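PDB 3HR6: putative surface-anchored fimbrial subunit from Corynebacterium diphtheriae, which probably polymerises into the shaft of the pili on the bacterial cell surface, as the major pilin built of tandem Ig-like modules. Local coordinates for residues I7-L12 and A89-L94; S38-R43 and V79-T84; Y99-E104 and Q115-A120; W274-N279 and A292-M297. All blocks are in the same frame, centred on the assembly; numbering follows the deposited sequence. Where two conformers were deposited one is given.

Interactions 1, 2 and 3 belong to one mixed, curled sheet in the N-terminal module of the pilin, their centres only about 8 to 11 Å apart. Interaction 2 is nested along the chain inside the loop closed by interaction 1, and interaction 3 follows both. Strands 38-44 and 97-103 are neighbours and join interactions 2 and 3 directly; in the interior Leu-41 packs on Phe-91, and Ile-7 on Tyr-99. Interaction 4 comes last, its centre about 19 to 24 Å from the others, on strand 268-276 of another sheet. It touches none of them, but its loop reaches the N-terminal module through Leu-105, so the set runs from one module's core to its junction with the next.

Interaction 1: residues I7-L12 and A89-L94; sequences IAVHAL and AKFDNL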
loop_
_atom_site.group_PDB
_atom_site.type_symbol
_atom_site.label_atom_id
_atom_site.label_comp_id
_atom_site.label_asym_id
_atom_site.label_seq_id
_atom_site.Cartn_x
_atom_site.Cartn_y
_atom_site.Cartn_z
ATOM N N ILE A 7 -15.598 22.383 24.631
ATOM C CA ILE A 7 -14.765 22.710 23.474
ATOM C C ILE A 7 -15.210 21.858 22.304
ATOM O O ILE A 7 -15.156 20.629 22.354
ATOM C CB ILE A 7 -13.263 22.550 23.773
ATOM C CG1 ILE A 7 -12.844 23.514 24.887
ATOM C CG2 ILE A 7 -12.433 22.846 22.511
ATOM C CD1 ILE A 7 -11.618 23.084 25.634
ATOM N N ALA A 8 -15.645 22.532 21.238
ATOM C CA ALA A 8 -16.028 21.896 19.993
ATOM C C ALA A 8 -14.864 22.071 19.024
ATOM O O ALA A 8 -14.560 23.218 18.610
ATOM C CB ALA A 8 -17.270 22.566 19.459
ATOM N N VAL A 9 -14.208 20.965 18.680
ATOM C CA VAL A 9 -13.101 20.987 17.731
ATOM C C VAL A 9 -13.628 20.669 16.335
ATOM O O VAL A 9 -14.125 19.580 16.086
ATOM C CB VAL A 9 -11.989 19.963 18.084
ATOM C CG1 VAL A 9 -10.833 20.109 17.126
ATOM C CG2 VAL A 9 -11.514 20.125 19.523
ATOM N N HIS A 10 -13.420 21.612 15.418
ATOM C CA HIS A 10 -13.720 21.426 14.005
ATOM C C HIS A 10 -12.425 21.284 13.206
ATOM O O HIS A 10 -11.628 22.213 13.119
ATOM C CB HIS A 10 -14.511 22.631 13.496
ATOM C CG HIS A 10 -15.735 22.946 14.291
ATOM N ND1 HIS A 10 -16.909 22.235 14.161
ATOM C CD2 HIS A 10 -15.962 23.875 15.246
ATOM C CE1 HIS A 10 -17.815 22.739 14.979
ATOM N NE2 HIS A 10 -17.266 23.733 15.652
ATOM N N ALA A 11 -12.236 20.140 12.567
ATOM C CA ALA A 11 -11.019 19.842 11.878
ATOM C C ALA A 11 -11.147 20.309 10.452
ATOM O O ALA A 11 -11.887 19.727 9.678
ATOM C CB ALA A 11 -10.768 18.336 11.925
ATOM N N LEU A 12 -10.451 21.388 10.114
ATOM C CA LEU A 12 -10.533 21.979 8.781
ATOM C C LEU A 12 -9.408 21.502 7.885
ATOM O O LEU A 12 -8.236 21.473 8.304
ATOM C CB LEU A 12 -10.438 23.497 8.920
ATOM C CG LEU A 12 -11.774 24.182 9.157
ATOM C CD1 LEU A 12 -12.708 23.464 10.118
ATOM C CD2 LEU A 12 -11.566 25.666 9.471
ATOM N N ALA A 89 -15.669 17.412 16.919
ATOM C CA ALA A 89 -15.428 16.578 18.097
ATOM C C ALA A 89 -15.715 17.486 19.268
ATOM O O ALA A 89 -14.942 18.414 19.514
ATOM C CB ALA A 89 -13.987 16.072 18.138
ATOM N N LYS A 90 -16.853 17.274 19.927
ATOM C CA LYS A 90 -17.258 18.087 21.082
ATOM C C LYS A 90 -16.904 17.444 22.434
ATOM O O LYS A 90 -17.419 16.370 22.785
ATOM C CB LYS A 90 -18.764 18.390 21.059
ATOM C CG LYS A 90 -19.166 19.415 22.080
ATOM C CD LYS A 90 -20.580 19.934 21.883
ATOM C CE LYS A 90 -21.032 20.716 23.080
ATOM N NZ LYS A 90 -22.247 21.511 22.804
ATOM N N PHE A 91 -16.057 18.126 23.199
ATOM C CA PHE A 91 -15.684 17.699 24.544
ATOM C C PHE A 91 -16.549 18.502 25.507
ATOM O O PHE A 91 -16.325 19.688 25.687
ATOM C CB PHE A 91 -14.186 17.955 24.782
ATOM C CG PHE A 91 -13.291 17.190 23.861
ATOM C CD1 PHE A 91 -12.890 15.900 24.177
ATOM C CD2 PHE A 91 -12.867 17.736 22.651
ATOM C CE1 PHE A 91 -12.076 15.193 23.336
ATOM C CE2 PHE A 91 -12.056 17.010 21.793
ATOM C CZ PHE A 91 -11.666 15.745 22.131
ATOM N N ASP A 92 -17.550 17.841 26.094
ATOM C CA ASP A 92 -18.641 18.491 26.815
ATOM C C ASP A 92 -18.449 18.300 28.328
ATOM O O ASP A 92 -17.661 17.454 28.747
ATOM C CB ASP A 92 -19.975 17.889 26.335
ATOM C CG ASP A 92 -21.193 18.800 26.599
ATOM O OD1 ASP A 92 -21.105 19.805 27.346
ATOM O OD2 ASP A 92 -22.272 18.495 26.041
ATOM N N ASN A 93 -19.147 19.110 29.128
ATOM C CA ASN A 93 -19.169 18.975 30.599
ATOM C C ASN A 93 -17.764 19.155 31.225
ATOM O O ASN A 93 -17.341 18.370 32.090
ATOM C CB ASN A 93 -19.788 17.610 30.971
ATOM C CG ASN A 93 -20.332 17.562 32.379
ATOM O OD1 ASN A 93 -20.889 18.538 32.886
ATOM N ND2 ASN A 93 -20.211 16.397 33.018
ATOM N N LEU A 94 -17.064 20.211 30.793
ATOM C CA LEU A 94 -15.689 20.480 31.216
ATOM C C LEU A 94 -15.618 21.506 32.335
ATOM O O LEU A 94 -16.375 22.481 32.364
ATOM C CB LEU A 94 -14.865 21.037 30.050
ATOM C CG LEU A 94 -14.699 20.130 28.834
ATOM C CD1 LEU A 94 -13.848 20.856 27.766
ATOM C CD2 LEU A 94 -14.075 18.807 29.222
#
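Ile-7 and Leu-94 meet through their outermost methyls, CD1 to CD1 at 3.8 Å, with the two side chains crossing at about a right angle. The chain turns a corner at Asn-93, where Asn-93 and Leu-94 both face Thr-5 in a G1 bulge, and Leu-94 points back toward the first strand. Next along, Val-9 comes to the rim of the Phe-91 ring: its CG2 lies in the ring plane, 3.9 Å from CE2. With CG1 of Val-9 anti to the backbone N (chi1 -176°), CG2 lies beside that N and reaches across to the paired strand. On that same face CB of Val-9 sits beside CB of Ala-89, 4.4 Å away. The backbones run antiparallel and are joined by four hydrogen bonds, two in the Ile-7/Phe-91 pair and two in the Val-9/Ala-89 pair. Between them Ala-8 and Lys-90 form the non-hydrogen-bonded pair on the other face, with the extended Lys-90 chain leading off to solvent. Strand 5-13 is also paired in parallel with 131-143, so it runs between two partners, while Phe-91, Leu-94 and Val-9 press into the interior against Leu-41 and Phe-39 of strand 38-44.

Interaction 2: residues S38-R43 and V79-T84; sequences SFTLYR and VATKKT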
loop_
_atom_site.group_PDB
_atom_site.type_symbol
_atom_site.label_atom_id
_atom_site.label_comp_id
_atom_site.label_asym_id
_atom_site.label_seq_id
_atom_site.Cartn_x
_atom_site.Cartn_y
_atom_site.Cartn_z
ATOM N N SER A 38 -8.884 12.723 14.653
ATOM C CA SER A 38 -8.764 12.272 16.029
ATOM C C SER A 38 -8.028 13.308 16.855
ATOM O O SER A 38 -6.948 13.753 16.487
ATOM C CB SER A 38 -8.012 10.939 16.067
ATOM O OG SER A 38 -7.789 10.568 17.417
ATOM N N PHE A 39 -8.633 13.693 17.976
ATOM C CA PHE A 39 -8.090 14.671 18.858
ATOM C C PHE A 39 -8.101 14.180 20.273
ATOM O O PHE A 39 -9.058 13.553 20.703
ATOM C CB PHE A 39 -8.918 15.945 18.800
ATOM C CG PHE A 39 -8.816 16.656 17.498
ATOM C CD1 PHE A 39 -7.853 17.645 17.293
ATOM C CD2 PHE A 39 -9.696 16.361 16.485
ATOM C CE1 PHE A 39 -7.755 18.293 16.072
ATOM C CE2 PHE A 39 -9.615 16.995 15.286
ATOM C CZ PHE A 39 -8.637 17.978 15.069
ATOM N N THR A 40 -7.041 14.508 20.995
ATOM C CA THR A 40 -7.022 14.341 22.428
ATOM C C THR A 40 -7.073 15.730 23.095
ATOM O O THR A 40 -6.336 16.662 22.720
ATOM C CB THR A 40 -5.794 13.537 22.865
ATOM O OG1 THR A 40 -5.829 12.259 22.223
ATOM C CG2 THR A 40 -5.767 13.339 24.374
ATOM N N LEU A 41 -7.969 15.848 24.072
ATOM C CA LEU A 41 -8.048 17.001 24.942
ATOM C C LEU A 41 -7.260 16.737 26.226
ATOM O O LEU A 41 -7.457 15.722 26.878
ATOM C CB LEU A 41 -9.510 17.331 25.259
ATOM C CG LEU A 41 -9.741 18.658 25.993
ATOM C CD1 LEU A 41 -9.490 19.878 25.073
ATOM C CD2 LEU A 41 -11.150 18.695 26.595
ATOM N N TYR A 42 -6.346 17.646 26.552
ATOM C CA TYR A 42 -5.617 17.667 27.820
ATOM C C TYR A 42 -5.937 18.927 28.598
ATOM O O TYR A 42 -6.102 20.010 28.002
ATOM C CB TYR A 42 -4.109 17.697 27.568
ATOM C CG TYR A 42 -3.560 16.468 26.876
ATOM C CD1 TYR A 42 -3.135 15.378 27.633
ATOM C CD2 TYR A 42 -3.441 16.400 25.496
ATOM C CE1 TYR A 42 -2.629 14.260 27.046
ATOM C CE2 TYR A 42 -2.917 15.284 24.883
ATOM C CZ TYR A 42 -2.526 14.197 25.680
ATOM O OH TYR A 42 -2.006 13.065 25.130
ATOM N N ARG A 43 -5.964 18.807 29.922
ATOM C CA ARG A 43 -6.027 19.975 30.812
ATOM C C ARG A 43 -4.606 20.438 31.148
ATOM O O ARG A 43 -3.739 19.610 31.415
ATOM C CB ARG A 43 -6.773 19.647 32.101
ATOM C CG ARG A 43 -6.848 20.835 33.086
ATOM C CD ARG A 43 -7.888 20.630 34.178
ATOM N NE ARG A 43 -9.161 20.189 33.603
ATOM C CZ ARG A 43 -9.689 18.963 33.705
ATOM N NH1 ARG A 43 -9.085 17.991 34.394
ATOM N NH2 ARG A 43 -10.853 18.707 33.100
ATOM N N VAL A 79 -7.838 14.308 29.263
ATOM C CA VAL A 79 -9.255 14.306 29.594
ATOM C C VAL A 79 -9.978 13.247 28.783
ATOM O O VAL A 79 -10.682 12.404 29.328
ATOM C CB VAL A 79 -9.932 15.659 29.279
ATOM C CG1 VAL A 79 -11.407 15.559 29.592
ATOM C CG2 VAL A 79 -9.288 16.815 30.051
ATOM N N ALA A 80 -9.815 13.302 27.465
ATOM C CA ALA A 80 -10.475 12.365 26.583
ATOM C C ALA A 80 -9.895 12.453 25.189
ATOM O O ALA A 80 -9.128 13.355 24.872
ATOM C CB ALA A 80 -11.969 12.629 26.539
ATOM N N THR A 81 -10.247 11.469 24.386
ATOM C CA THR A 81 -9.894 11.467 22.991
ATOM C C THR A 81 -11.128 11.102 22.181
ATOM O O THR A 81 -11.907 10.250 22.587
ATOM C CB THR A 81 -8.715 10.502 22.699
ATOM O OG1 THR A 81 -8.297 10.652 21.339
ATOM C CG2 THR A 81 -9.093 9.049 22.976
ATOM N N LYS A 82 -11.314 11.774 21.049
ATOM C CA LYS A 82 -12.367 11.369 20.123
ATOM C C LYS A 82 -12.149 11.854 18.704
ATOM O O LYS A 82 -11.313 12.708 18.428
ATOM C CB LYS A 82 -13.743 11.816 20.601
ATOM C CG LYS A 82 -13.909 13.275 20.744
ATOM C CD LYS A 82 -15.290 13.642 21.365
ATOM C CE LYS A 82 -15.379 13.302 22.838
ATOM N NZ LYS A 82 -16.707 13.629 23.442
ATOM N N LYS A 83 -12.969 11.313 17.819
ATOM C CA LYS A 83 -12.912 11.633 16.408
ATOM C C LYS A 83 -14.045 12.596 16.037
ATOM O O LYS A 83 -15.125 12.597 16.632
ATOM C CB LYS A 83 -13.017 10.352 15.586
ATOM C CG LYS A 83 -11.740 9.563 15.566
ATOM C CD LYS A 83 -11.943 8.233 14.850
ATOM C CE LYS A 83 -10.668 7.458 14.752
ATOM N NZ LYS A 83 -10.300 6.961 16.100
ATOM N N THR A 84 -13.780 13.452 15.070
ATOM C CA THR A 84 -14.828 14.350 14.604
ATOM C C THR A 84 -15.929 13.524 13.893
ATOM O O THR A 84 -15.657 12.498 13.221
ATOM C CB THR A 84 -14.247 15.392 13.650
ATOM O OG1 THR A 84 -13.513 14.733 12.606
ATOM C CG2 THR A 84 -13.304 16.352 14.426
#
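Phe-39 CE2 stands 3.8 Å from the Thr-84 CG2 methyl, which comes in obliquely. This is the packed part of the contact: Phe-39 and Leu-41 share a face that turns inward onto Val-9, Val-101 and Phe-91. Leu-41 lays CD2 near Val-79 CB at 4.2 Å. Two bonds tie the backbones of Phe-39 and Lys-82, at 2.9 Å each between N and O of the pair. Farther along, the antiparallel ladder of this Ig-like module is broken by a classic beta bulge, where Val-79 and Ala-80 both face Leu-41. Val-79 N binds Leu-41 O firmly at 2.8 Å, whereas Ala-80 N reaches the same oxygen only weakly. The opposite face, with Ser-38, Thr-40, Thr-81 and Lys-83, is more polar, and its solvent side lies at Thr-81 and Lys-83. Thr-81 OG1 lies 3.1 Å from both Thr-40 OG1 and Phe-39 O, and which of them its proton serves is not settled; Thr-81 also has a second conformer. Thr-40 OG1, beside the backbone N at chi1 -59°, also bonds Glu-104. At the strand end Arg-43 lays a guanidinium face over Val-79 CG2, with NH2 held by Tyr-99 OH; on the Phe-39 face Lys-82 runs past Phe-91 to give NZ to Lys-90 O.

Interaction 3: residues Y99-E104 and Q115-A120; sequences YLVVQE and QPFLVA
Val-101 and Phe-117 run alongside each other from paired strands, at the heart of an antiparallel pairing of 97-103 and 117-124 in the N-terminal Ig-like module. Their CH-pi contact puts Val-101 CB over one face of the ring, 3.9 Å from its centroid and offset toward the rim. Phe-117 takes the crowded position, CG between its backbone N and carbonyl carbon (chi1 66°), and this folds the ring back over its partner. Apolar contacts spread from there. On the same inward face Val-101 CG2 touches Val-119 CG2 at 3.9 Å. On the other face, Leu-100 CD1 lies 4.0 Å from both Pro-116 CB and Leu-118 CD2, while Val-102 CG2 touches the same Pro-116 carbon; helix 63-66 packs on Leu-100 and Leu-118.

Backbone bonds come in two pairs, Tyr-99 with Val-119 and Val-101 with Phe-117. The shorter of the Val-101 set runs from its N to Phe-117 O at 2.9 Å. Tyr-99 turns its ring edge to Val-119 O, which lies in the ring plane, while its hydroxyl serves Thr-95 O. Past the last bridge the strands part, and one water takes over: it donates to Val-101 O and Gln-115 O and accepts the N-H of Gln-103, the last of these at 2.8 Å from its oxygen to Gln-103 N.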
loop_
_atom_site.group_PDB
_atom_site.type_symbol
_atom_site.label_atom_id
_atom_site.label_comp_id
_atom_site.label_asym_id
_atom_site.label_seq_id
_atom_site.Cartn_x
_atom_site.Cartn_y
_atom_site.Cartn_z
ATOM N N TYR A 99 -6.931 24.483 28.347
ATOM C CA TYR A 99 -6.835 23.180 27.707
ATOM C C TYR A 99 -5.837 23.150 26.570
ATOM O O TYR A 99 -5.473 24.169 26.000
ATOM C CB TYR A 99 -8.206 22.706 27.216
ATOM C CG TYR A 99 -9.133 22.353 28.365
ATOM C CD1 TYR A 99 -9.150 21.075 28.901
ATOM C CD2 TYR A 99 -9.990 23.313 28.926
ATOM C CE1 TYR A 99 -9.982 20.746 29.956
ATOM C CE2 TYR A 99 -10.841 22.981 29.991
ATOM C CZ TYR A 99 -10.835 21.698 30.488
ATOM O OH TYR A 99 -11.644 21.335 31.559
ATOM N N LEU A 100 -5.382 21.955 26.254
ATOM C CA LEU A 100 -4.506 21.741 25.124
ATOM C C LEU A 100 -5.151 20.681 24.236
ATOM O O LEU A 100 -5.523 19.597 24.705
ATOM C CB LEU A 100 -3.102 21.327 25.599
ATOM C CG LEU A 100 -2.118 21.025 24.472
ATOM C CD1 LEU A 100 -1.499 22.300 23.961
ATOM C CD2 LEU A 100 -1.036 20.018 24.966
ATOM N N VAL A 101 -5.352 21.036 22.963
ATOM C CA VAL A 101 -5.972 20.154 21.994
ATOM C C VAL A 101 -4.876 19.587 21.101
ATOM O O VAL A 101 -4.133 20.344 20.462
ATOM C CB VAL A 101 -7.036 20.909 21.129
ATOM C CG1 VAL A 101 -7.501 20.058 19.949
ATOM C CG2 VAL A 101 -8.219 21.355 21.998
ATOM N N VAL A 102 -4.784 18.270 21.046
ATOM C CA VAL A 102 -3.737 17.603 20.266
ATOM C C VAL A 102 -4.383 16.747 19.189
ATOM O O VAL A 102 -5.021 15.753 19.488
ATOM C CB VAL A 102 -2.810 16.728 21.145
ATOM C CG1 VAL A 102 -1.766 15.992 20.282
ATOM C CG2 VAL A 102 -2.109 17.581 22.190
ATOM N N GLN A 103 -4.222 17.107 17.927
ATOM C CA GLN A 103 -4.618 16.180 16.867
ATOM C C GLN A 103 -3.662 14.991 16.845
ATOM O O GLN A 103 -2.452 15.158 16.960
ATOM C CB GLN A 103 -4.631 16.803 15.477
ATOM C CG GLN A 103 -5.328 15.872 14.489
ATOM C CD GLN A 103 -5.606 16.479 13.123
ATOM O OE1 GLN A 103 -5.285 17.648 12.842
ATOM N NE2 GLN A 103 -6.231 15.678 12.253
ATOM N N GLU A 104 -4.228 13.810 16.653
ATOM C CA GLU A 104 -3.483 12.561 16.728
ATOM C C GLU A 104 -3.309 11.976 15.335
ATOM O O GLU A 104 -3.954 12.377 14.378
ATOM C CB GLU A 104 -4.245 11.582 17.575
ATOM C CG GLU A 104 -4.513 12.066 19.009
ATOM C CD GLU A 104 -3.308 11.996 19.934
ATOM O OE1 GLU A 104 -2.158 11.917 19.468
ATOM O OE2 GLU A 104 -3.529 12.037 21.157
ATOM N N GLN A 115 -0.852 21.101 14.675
ATOM C CA GLN A 115 -0.012 21.193 15.856
ATOM C C GLN A 115 -0.881 21.321 17.105
ATOM O O GLN A 115 -2.040 21.763 17.025
ATOM C CB GLN A 115 0.872 22.435 15.777
ATOM C CG GLN A 115 1.627 22.552 14.468
ATOM C CD GLN A 115 2.629 21.479 14.328
ATOM O OE1 GLN A 115 3.422 21.255 15.256
ATOM N NE2 GLN A 115 2.641 20.806 13.174
ATOM N N PRO A 116 -0.321 20.956 18.269
ATOM C CA PRO A 116 -1.023 21.245 19.515
ATOM C C PRO A 116 -1.305 22.721 19.708
ATOM O O PRO A 116 -0.532 23.575 19.257
ATOM C CB PRO A 116 -0.048 20.741 20.577
ATOM C CG PRO A 116 0.771 19.737 19.864
ATOM C CD PRO A 116 0.955 20.257 18.517
ATOM N N PHE A 117 -2.430 23.034 20.347
ATOM C CA PHE A 117 -2.765 24.411 20.605
ATOM C C PHE A 117 -3.595 24.557 21.868
ATOM O O PHE A 117 -4.283 23.649 22.283
ATOM C CB PHE A 117 -3.481 25.031 19.394
ATOM C CG PHE A 117 -4.842 24.438 19.100
ATOM C CD1 PHE A 117 -5.996 25.041 19.584
ATOM C CD2 PHE A 117 -4.965 23.311 18.310
ATOM C CE1 PHE A 117 -7.241 24.509 19.331
ATOM C CE2 PHE A 117 -6.201 22.761 18.057
ATOM C CZ PHE A 117 -7.346 23.382 18.526
ATOM N N LEU A 118 -3.496 25.730 22.471
ATOM C CA LEU A 118 -4.155 26.027 23.737
ATOM C C LEU A 118 -5.551 26.597 23.474
ATOM O O LEU A 118 -5.771 27.312 22.483
ATOM C CB LEU A 118 -3.331 27.036 24.531
ATOM C CG LEU A 118 -1.937 26.618 25.023
ATOM C CD1 LEU A 118 -1.127 27.840 25.479
ATOM C CD2 LEU A 118 -2.071 25.573 26.112
ATOM N N VAL A 119 -6.484 26.245 24.360
ATOM C CA VAL A 119 -7.855 26.778 24.353
ATOM C C VAL A 119 -8.283 27.006 25.794
ATOM O O VAL A 119 -8.320 26.071 26.578
ATOM C CB VAL A 119 -8.885 25.793 23.745
ATOM C CG1 VAL A 119 -10.203 26.466 23.557
ATOM C CG2 VAL A 119 -8.395 25.229 22.396
ATOM N N ALA A 120 -8.630 28.234 26.110
ATOM C CA ALA A 120 -9.231 28.557 27.397
ATOM C C ALA A 120 -10.735 28.242 27.356
ATOM O O ALA A 120 -11.399 28.450 26.338
ATOM C CB ALA A 120 -8.996 30.031 27.746
HETATM O O HOH W 1 -3.966 19.876 17.538
#

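Interaction 4: residues W274-N279 and A292-M297; sequences WVLPSN and AALRGM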
loop_
_atom_site.group_PDB
_atom_site.type_symbol
_atom_site.label_atom_id
_atom_site.label_comp_id
_atom_site.label_asym_id
_atom_site.label_seq_id
_atom_site.Cartn_x
_atom_site.Cartn_y
_atom_site.Cartn_z
ATOM N N TRP A 274 1.715 2.352 1.673
ATOM C CA TRP A 274 1.076 3.340 2.504
ATOM C C TRP A 274 2.050 4.446 2.814
ATOM O O TRP A 274 3.226 4.177 3.004
ATOM C CB TRP A 274 0.698 2.701 3.822
ATOM C CG TRP A 274 -0.288 1.549 3.718
ATOM C CD1 TRP A 274 -0.030 0.305 3.213
ATOM C CD2 TRP A 274 -1.625 1.492 4.236
ATOM N NE1 TRP A 274 -1.160 -0.483 3.298
ATOM C CE2 TRP A 274 -2.121 0.206 3.979
ATOM C CE3 TRP A 274 -2.442 2.403 4.904
ATOM C CZ2 TRP A 274 -3.423 -0.177 4.307
ATOM C CZ3 TRP A 274 -3.754 2.012 5.240
ATOM C CH2 TRP A 274 -4.214 0.733 4.948
ATOM N N VAL A 275 1.534 5.671 2.883
ATOM C CA VAL A 275 2.334 6.836 3.303
ATOM C C VAL A 275 1.871 7.332 4.669
ATOM O O VAL A 275 0.654 7.403 4.936
ATOM C CB VAL A 275 2.401 7.954 2.289
ATOM C CG1 VAL A 275 1.052 8.532 1.924
ATOM C CG2 VAL A 275 3.369 9.073 2.774
ATOM N N LEU A 276 2.859 7.534 5.537
ATOM C CA LEU A 276 2.642 8.059 6.892
ATOM C C LEU A 276 3.484 9.296 7.099
ATOM O O LEU A 276 4.691 9.255 6.896
ATOM C CB LEU A 276 3.056 7.027 7.928
ATOM C CG LEU A 276 2.720 7.335 9.376
ATOM C CD1 LEU A 276 1.195 7.196 9.580
ATOM C CD2 LEU A 276 3.442 6.361 10.276
ATOM N N PRO A 277 2.873 10.403 7.539
ATOM C CA PRO A 277 3.623 11.652 7.764
ATOM C C PRO A 277 4.303 11.668 9.156
ATOM O O PRO A 277 4.127 12.618 9.915
ATOM C CB PRO A 277 2.525 12.711 7.686
ATOM C CG PRO A 277 1.330 12.021 8.213
ATOM C CD PRO A 277 1.432 10.556 7.794
ATOM N N SER A 278 5.029 10.608 9.466
ATOM C CA SER A 278 5.644 10.378 10.778
ATOM C C SER A 278 6.717 9.313 10.589
ATOM O O SER A 278 6.636 8.528 9.652
ATOM C CB SER A 278 4.587 9.869 11.780
ATOM O OG SER A 278 5.134 9.852 13.106
ATOM N N ASN A 279 7.730 9.293 11.460
ATOM C CA ASN A 279 8.783 8.309 11.439
ATOM C C ASN A 279 8.708 7.490 12.746
ATOM O O ASN A 279 9.351 7.820 13.748
ATOM C CB ASN A 279 10.157 8.991 11.316
ATOM C CG ASN A 279 10.384 9.606 9.965
ATOM O OD1 ASN A 279 9.642 9.350 9.033
ATOM N ND2 ASN A 279 11.408 10.441 9.853
ATOM N N ALA A 292 -5.479 2.579 18.227
ATOM C CA ALA A 292 -4.254 3.356 18.465
ATOM C C ALA A 292 -3.292 3.292 17.274
ATOM O O ALA A 292 -2.236 3.931 17.284
ATOM C CB ALA A 292 -3.557 2.866 19.734
ATOM N N ALA A 293 -3.654 2.536 16.241
ATOM C CA ALA A 293 -2.750 2.296 15.175
ATOM C C ALA A 293 -2.489 3.641 14.476
ATOM O O ALA A 293 -3.432 4.409 14.243
ATOM C CB ALA A 293 -3.329 1.226 14.197
ATOM N N LEU A 294 -1.216 3.956 14.228
ATOM C CA LEU A 294 -0.842 5.033 13.318
ATOM C C LEU A 294 -1.442 4.727 11.941
ATOM O O LEU A 294 -1.133 3.686 11.336
ATOM C CB LEU A 294 0.684 5.146 13.187
ATOM C CG LEU A 294 1.507 5.370 14.451
ATOM C CD1 LEU A 294 2.981 5.201 14.150
ATOM C CD2 LEU A 294 1.246 6.738 14.997
ATOM N N ARG A 295 -2.285 5.633 11.455
ATOM C CA ARG A 295 -3.045 5.388 10.222
ATOM C C ARG A 295 -2.249 5.946 9.049
ATOM O O ARG A 295 -1.972 7.130 8.998
ATOM C CB ARG A 295 -4.444 6.000 10.351
ATOM C CG ARG A 295 -5.347 5.929 9.097
ATOM C CD ARG A 295 -5.629 4.516 8.678
ATOM N NE ARG A 295 -6.388 4.426 7.421
ATOM C CZ ARG A 295 -6.800 3.275 6.873
ATOM N NH1 ARG A 295 -6.561 2.113 7.485
ATOM N NH2 ARG A 295 -7.483 3.278 5.722
ATOM N N GLY A 296 -1.825 5.069 8.143
ATOM C CA GLY A 296 -1.231 5.519 6.891
ATOM C C GLY A 296 -2.288 5.851 5.850
ATOM O O GLY A 296 -3.484 5.532 5.998
ATOM N N MET A 297 -1.857 6.502 4.775
ATOM C CA MET A 297 -2.719 6.698 3.629
ATOM C C MET A 297 -2.401 5.583 2.622
ATOM O O MET A 297 -1.271 5.536 2.111
ATOM C CB MET A 297 -2.458 8.053 2.997
ATOM C CG MET A 297 -3.059 8.352 1.664
ATOM S SD MET A 297 -4.838 8.140 1.620
ATOM C CE MET A 297 -5.297 9.375 2.726
#
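A short antiparallel bridge closes the end of strand 268-276 in the Cna-B-like module, where Val-275 pairs with Met-297 as the chain returns from a long loop. Two backbone bonds make up this hydrogen-bonded pair: Met-297 N gives to Val-275 O at 2.7 Å, and Val-275 N reaches Met-297 O in return. On the face they share, Val-275 CG1 rests 3.7 Å from Met-297 CB; a chi1 of 60° turns this branch toward Met-297 and leaves CG2 anti to the backbone N. Beyond the bridge the strand ends in an inverse gamma turn centred on Pro-277. Leu-276 lies across Leu-294 at about a right angle, with CD2 4.1 Å from Leu-294 CD1, and its other methyl, CD1, comes tightly up to Arg-295 O at 3.2 Å.

The loop also approaches the N-terminal module: Arg-295 shares a backbone hydrogen bond with Leu-105, just past strand 97-103, and Ser-278 touches the same residue. Trp-284 NE1 holds Leu-294 O, and Trp-274 rests on Pro-286. Trp-274 and Arg-295 meet with planes almost perpendicular, 83° apart, the indole offering its edge and the guanidinium its face. Gly-296 O also lies at that edge, close to the ring plane. The guanidinium contact centres on Trp-274 CZ3, which stands 3.6 Å from Arg-295 NH1.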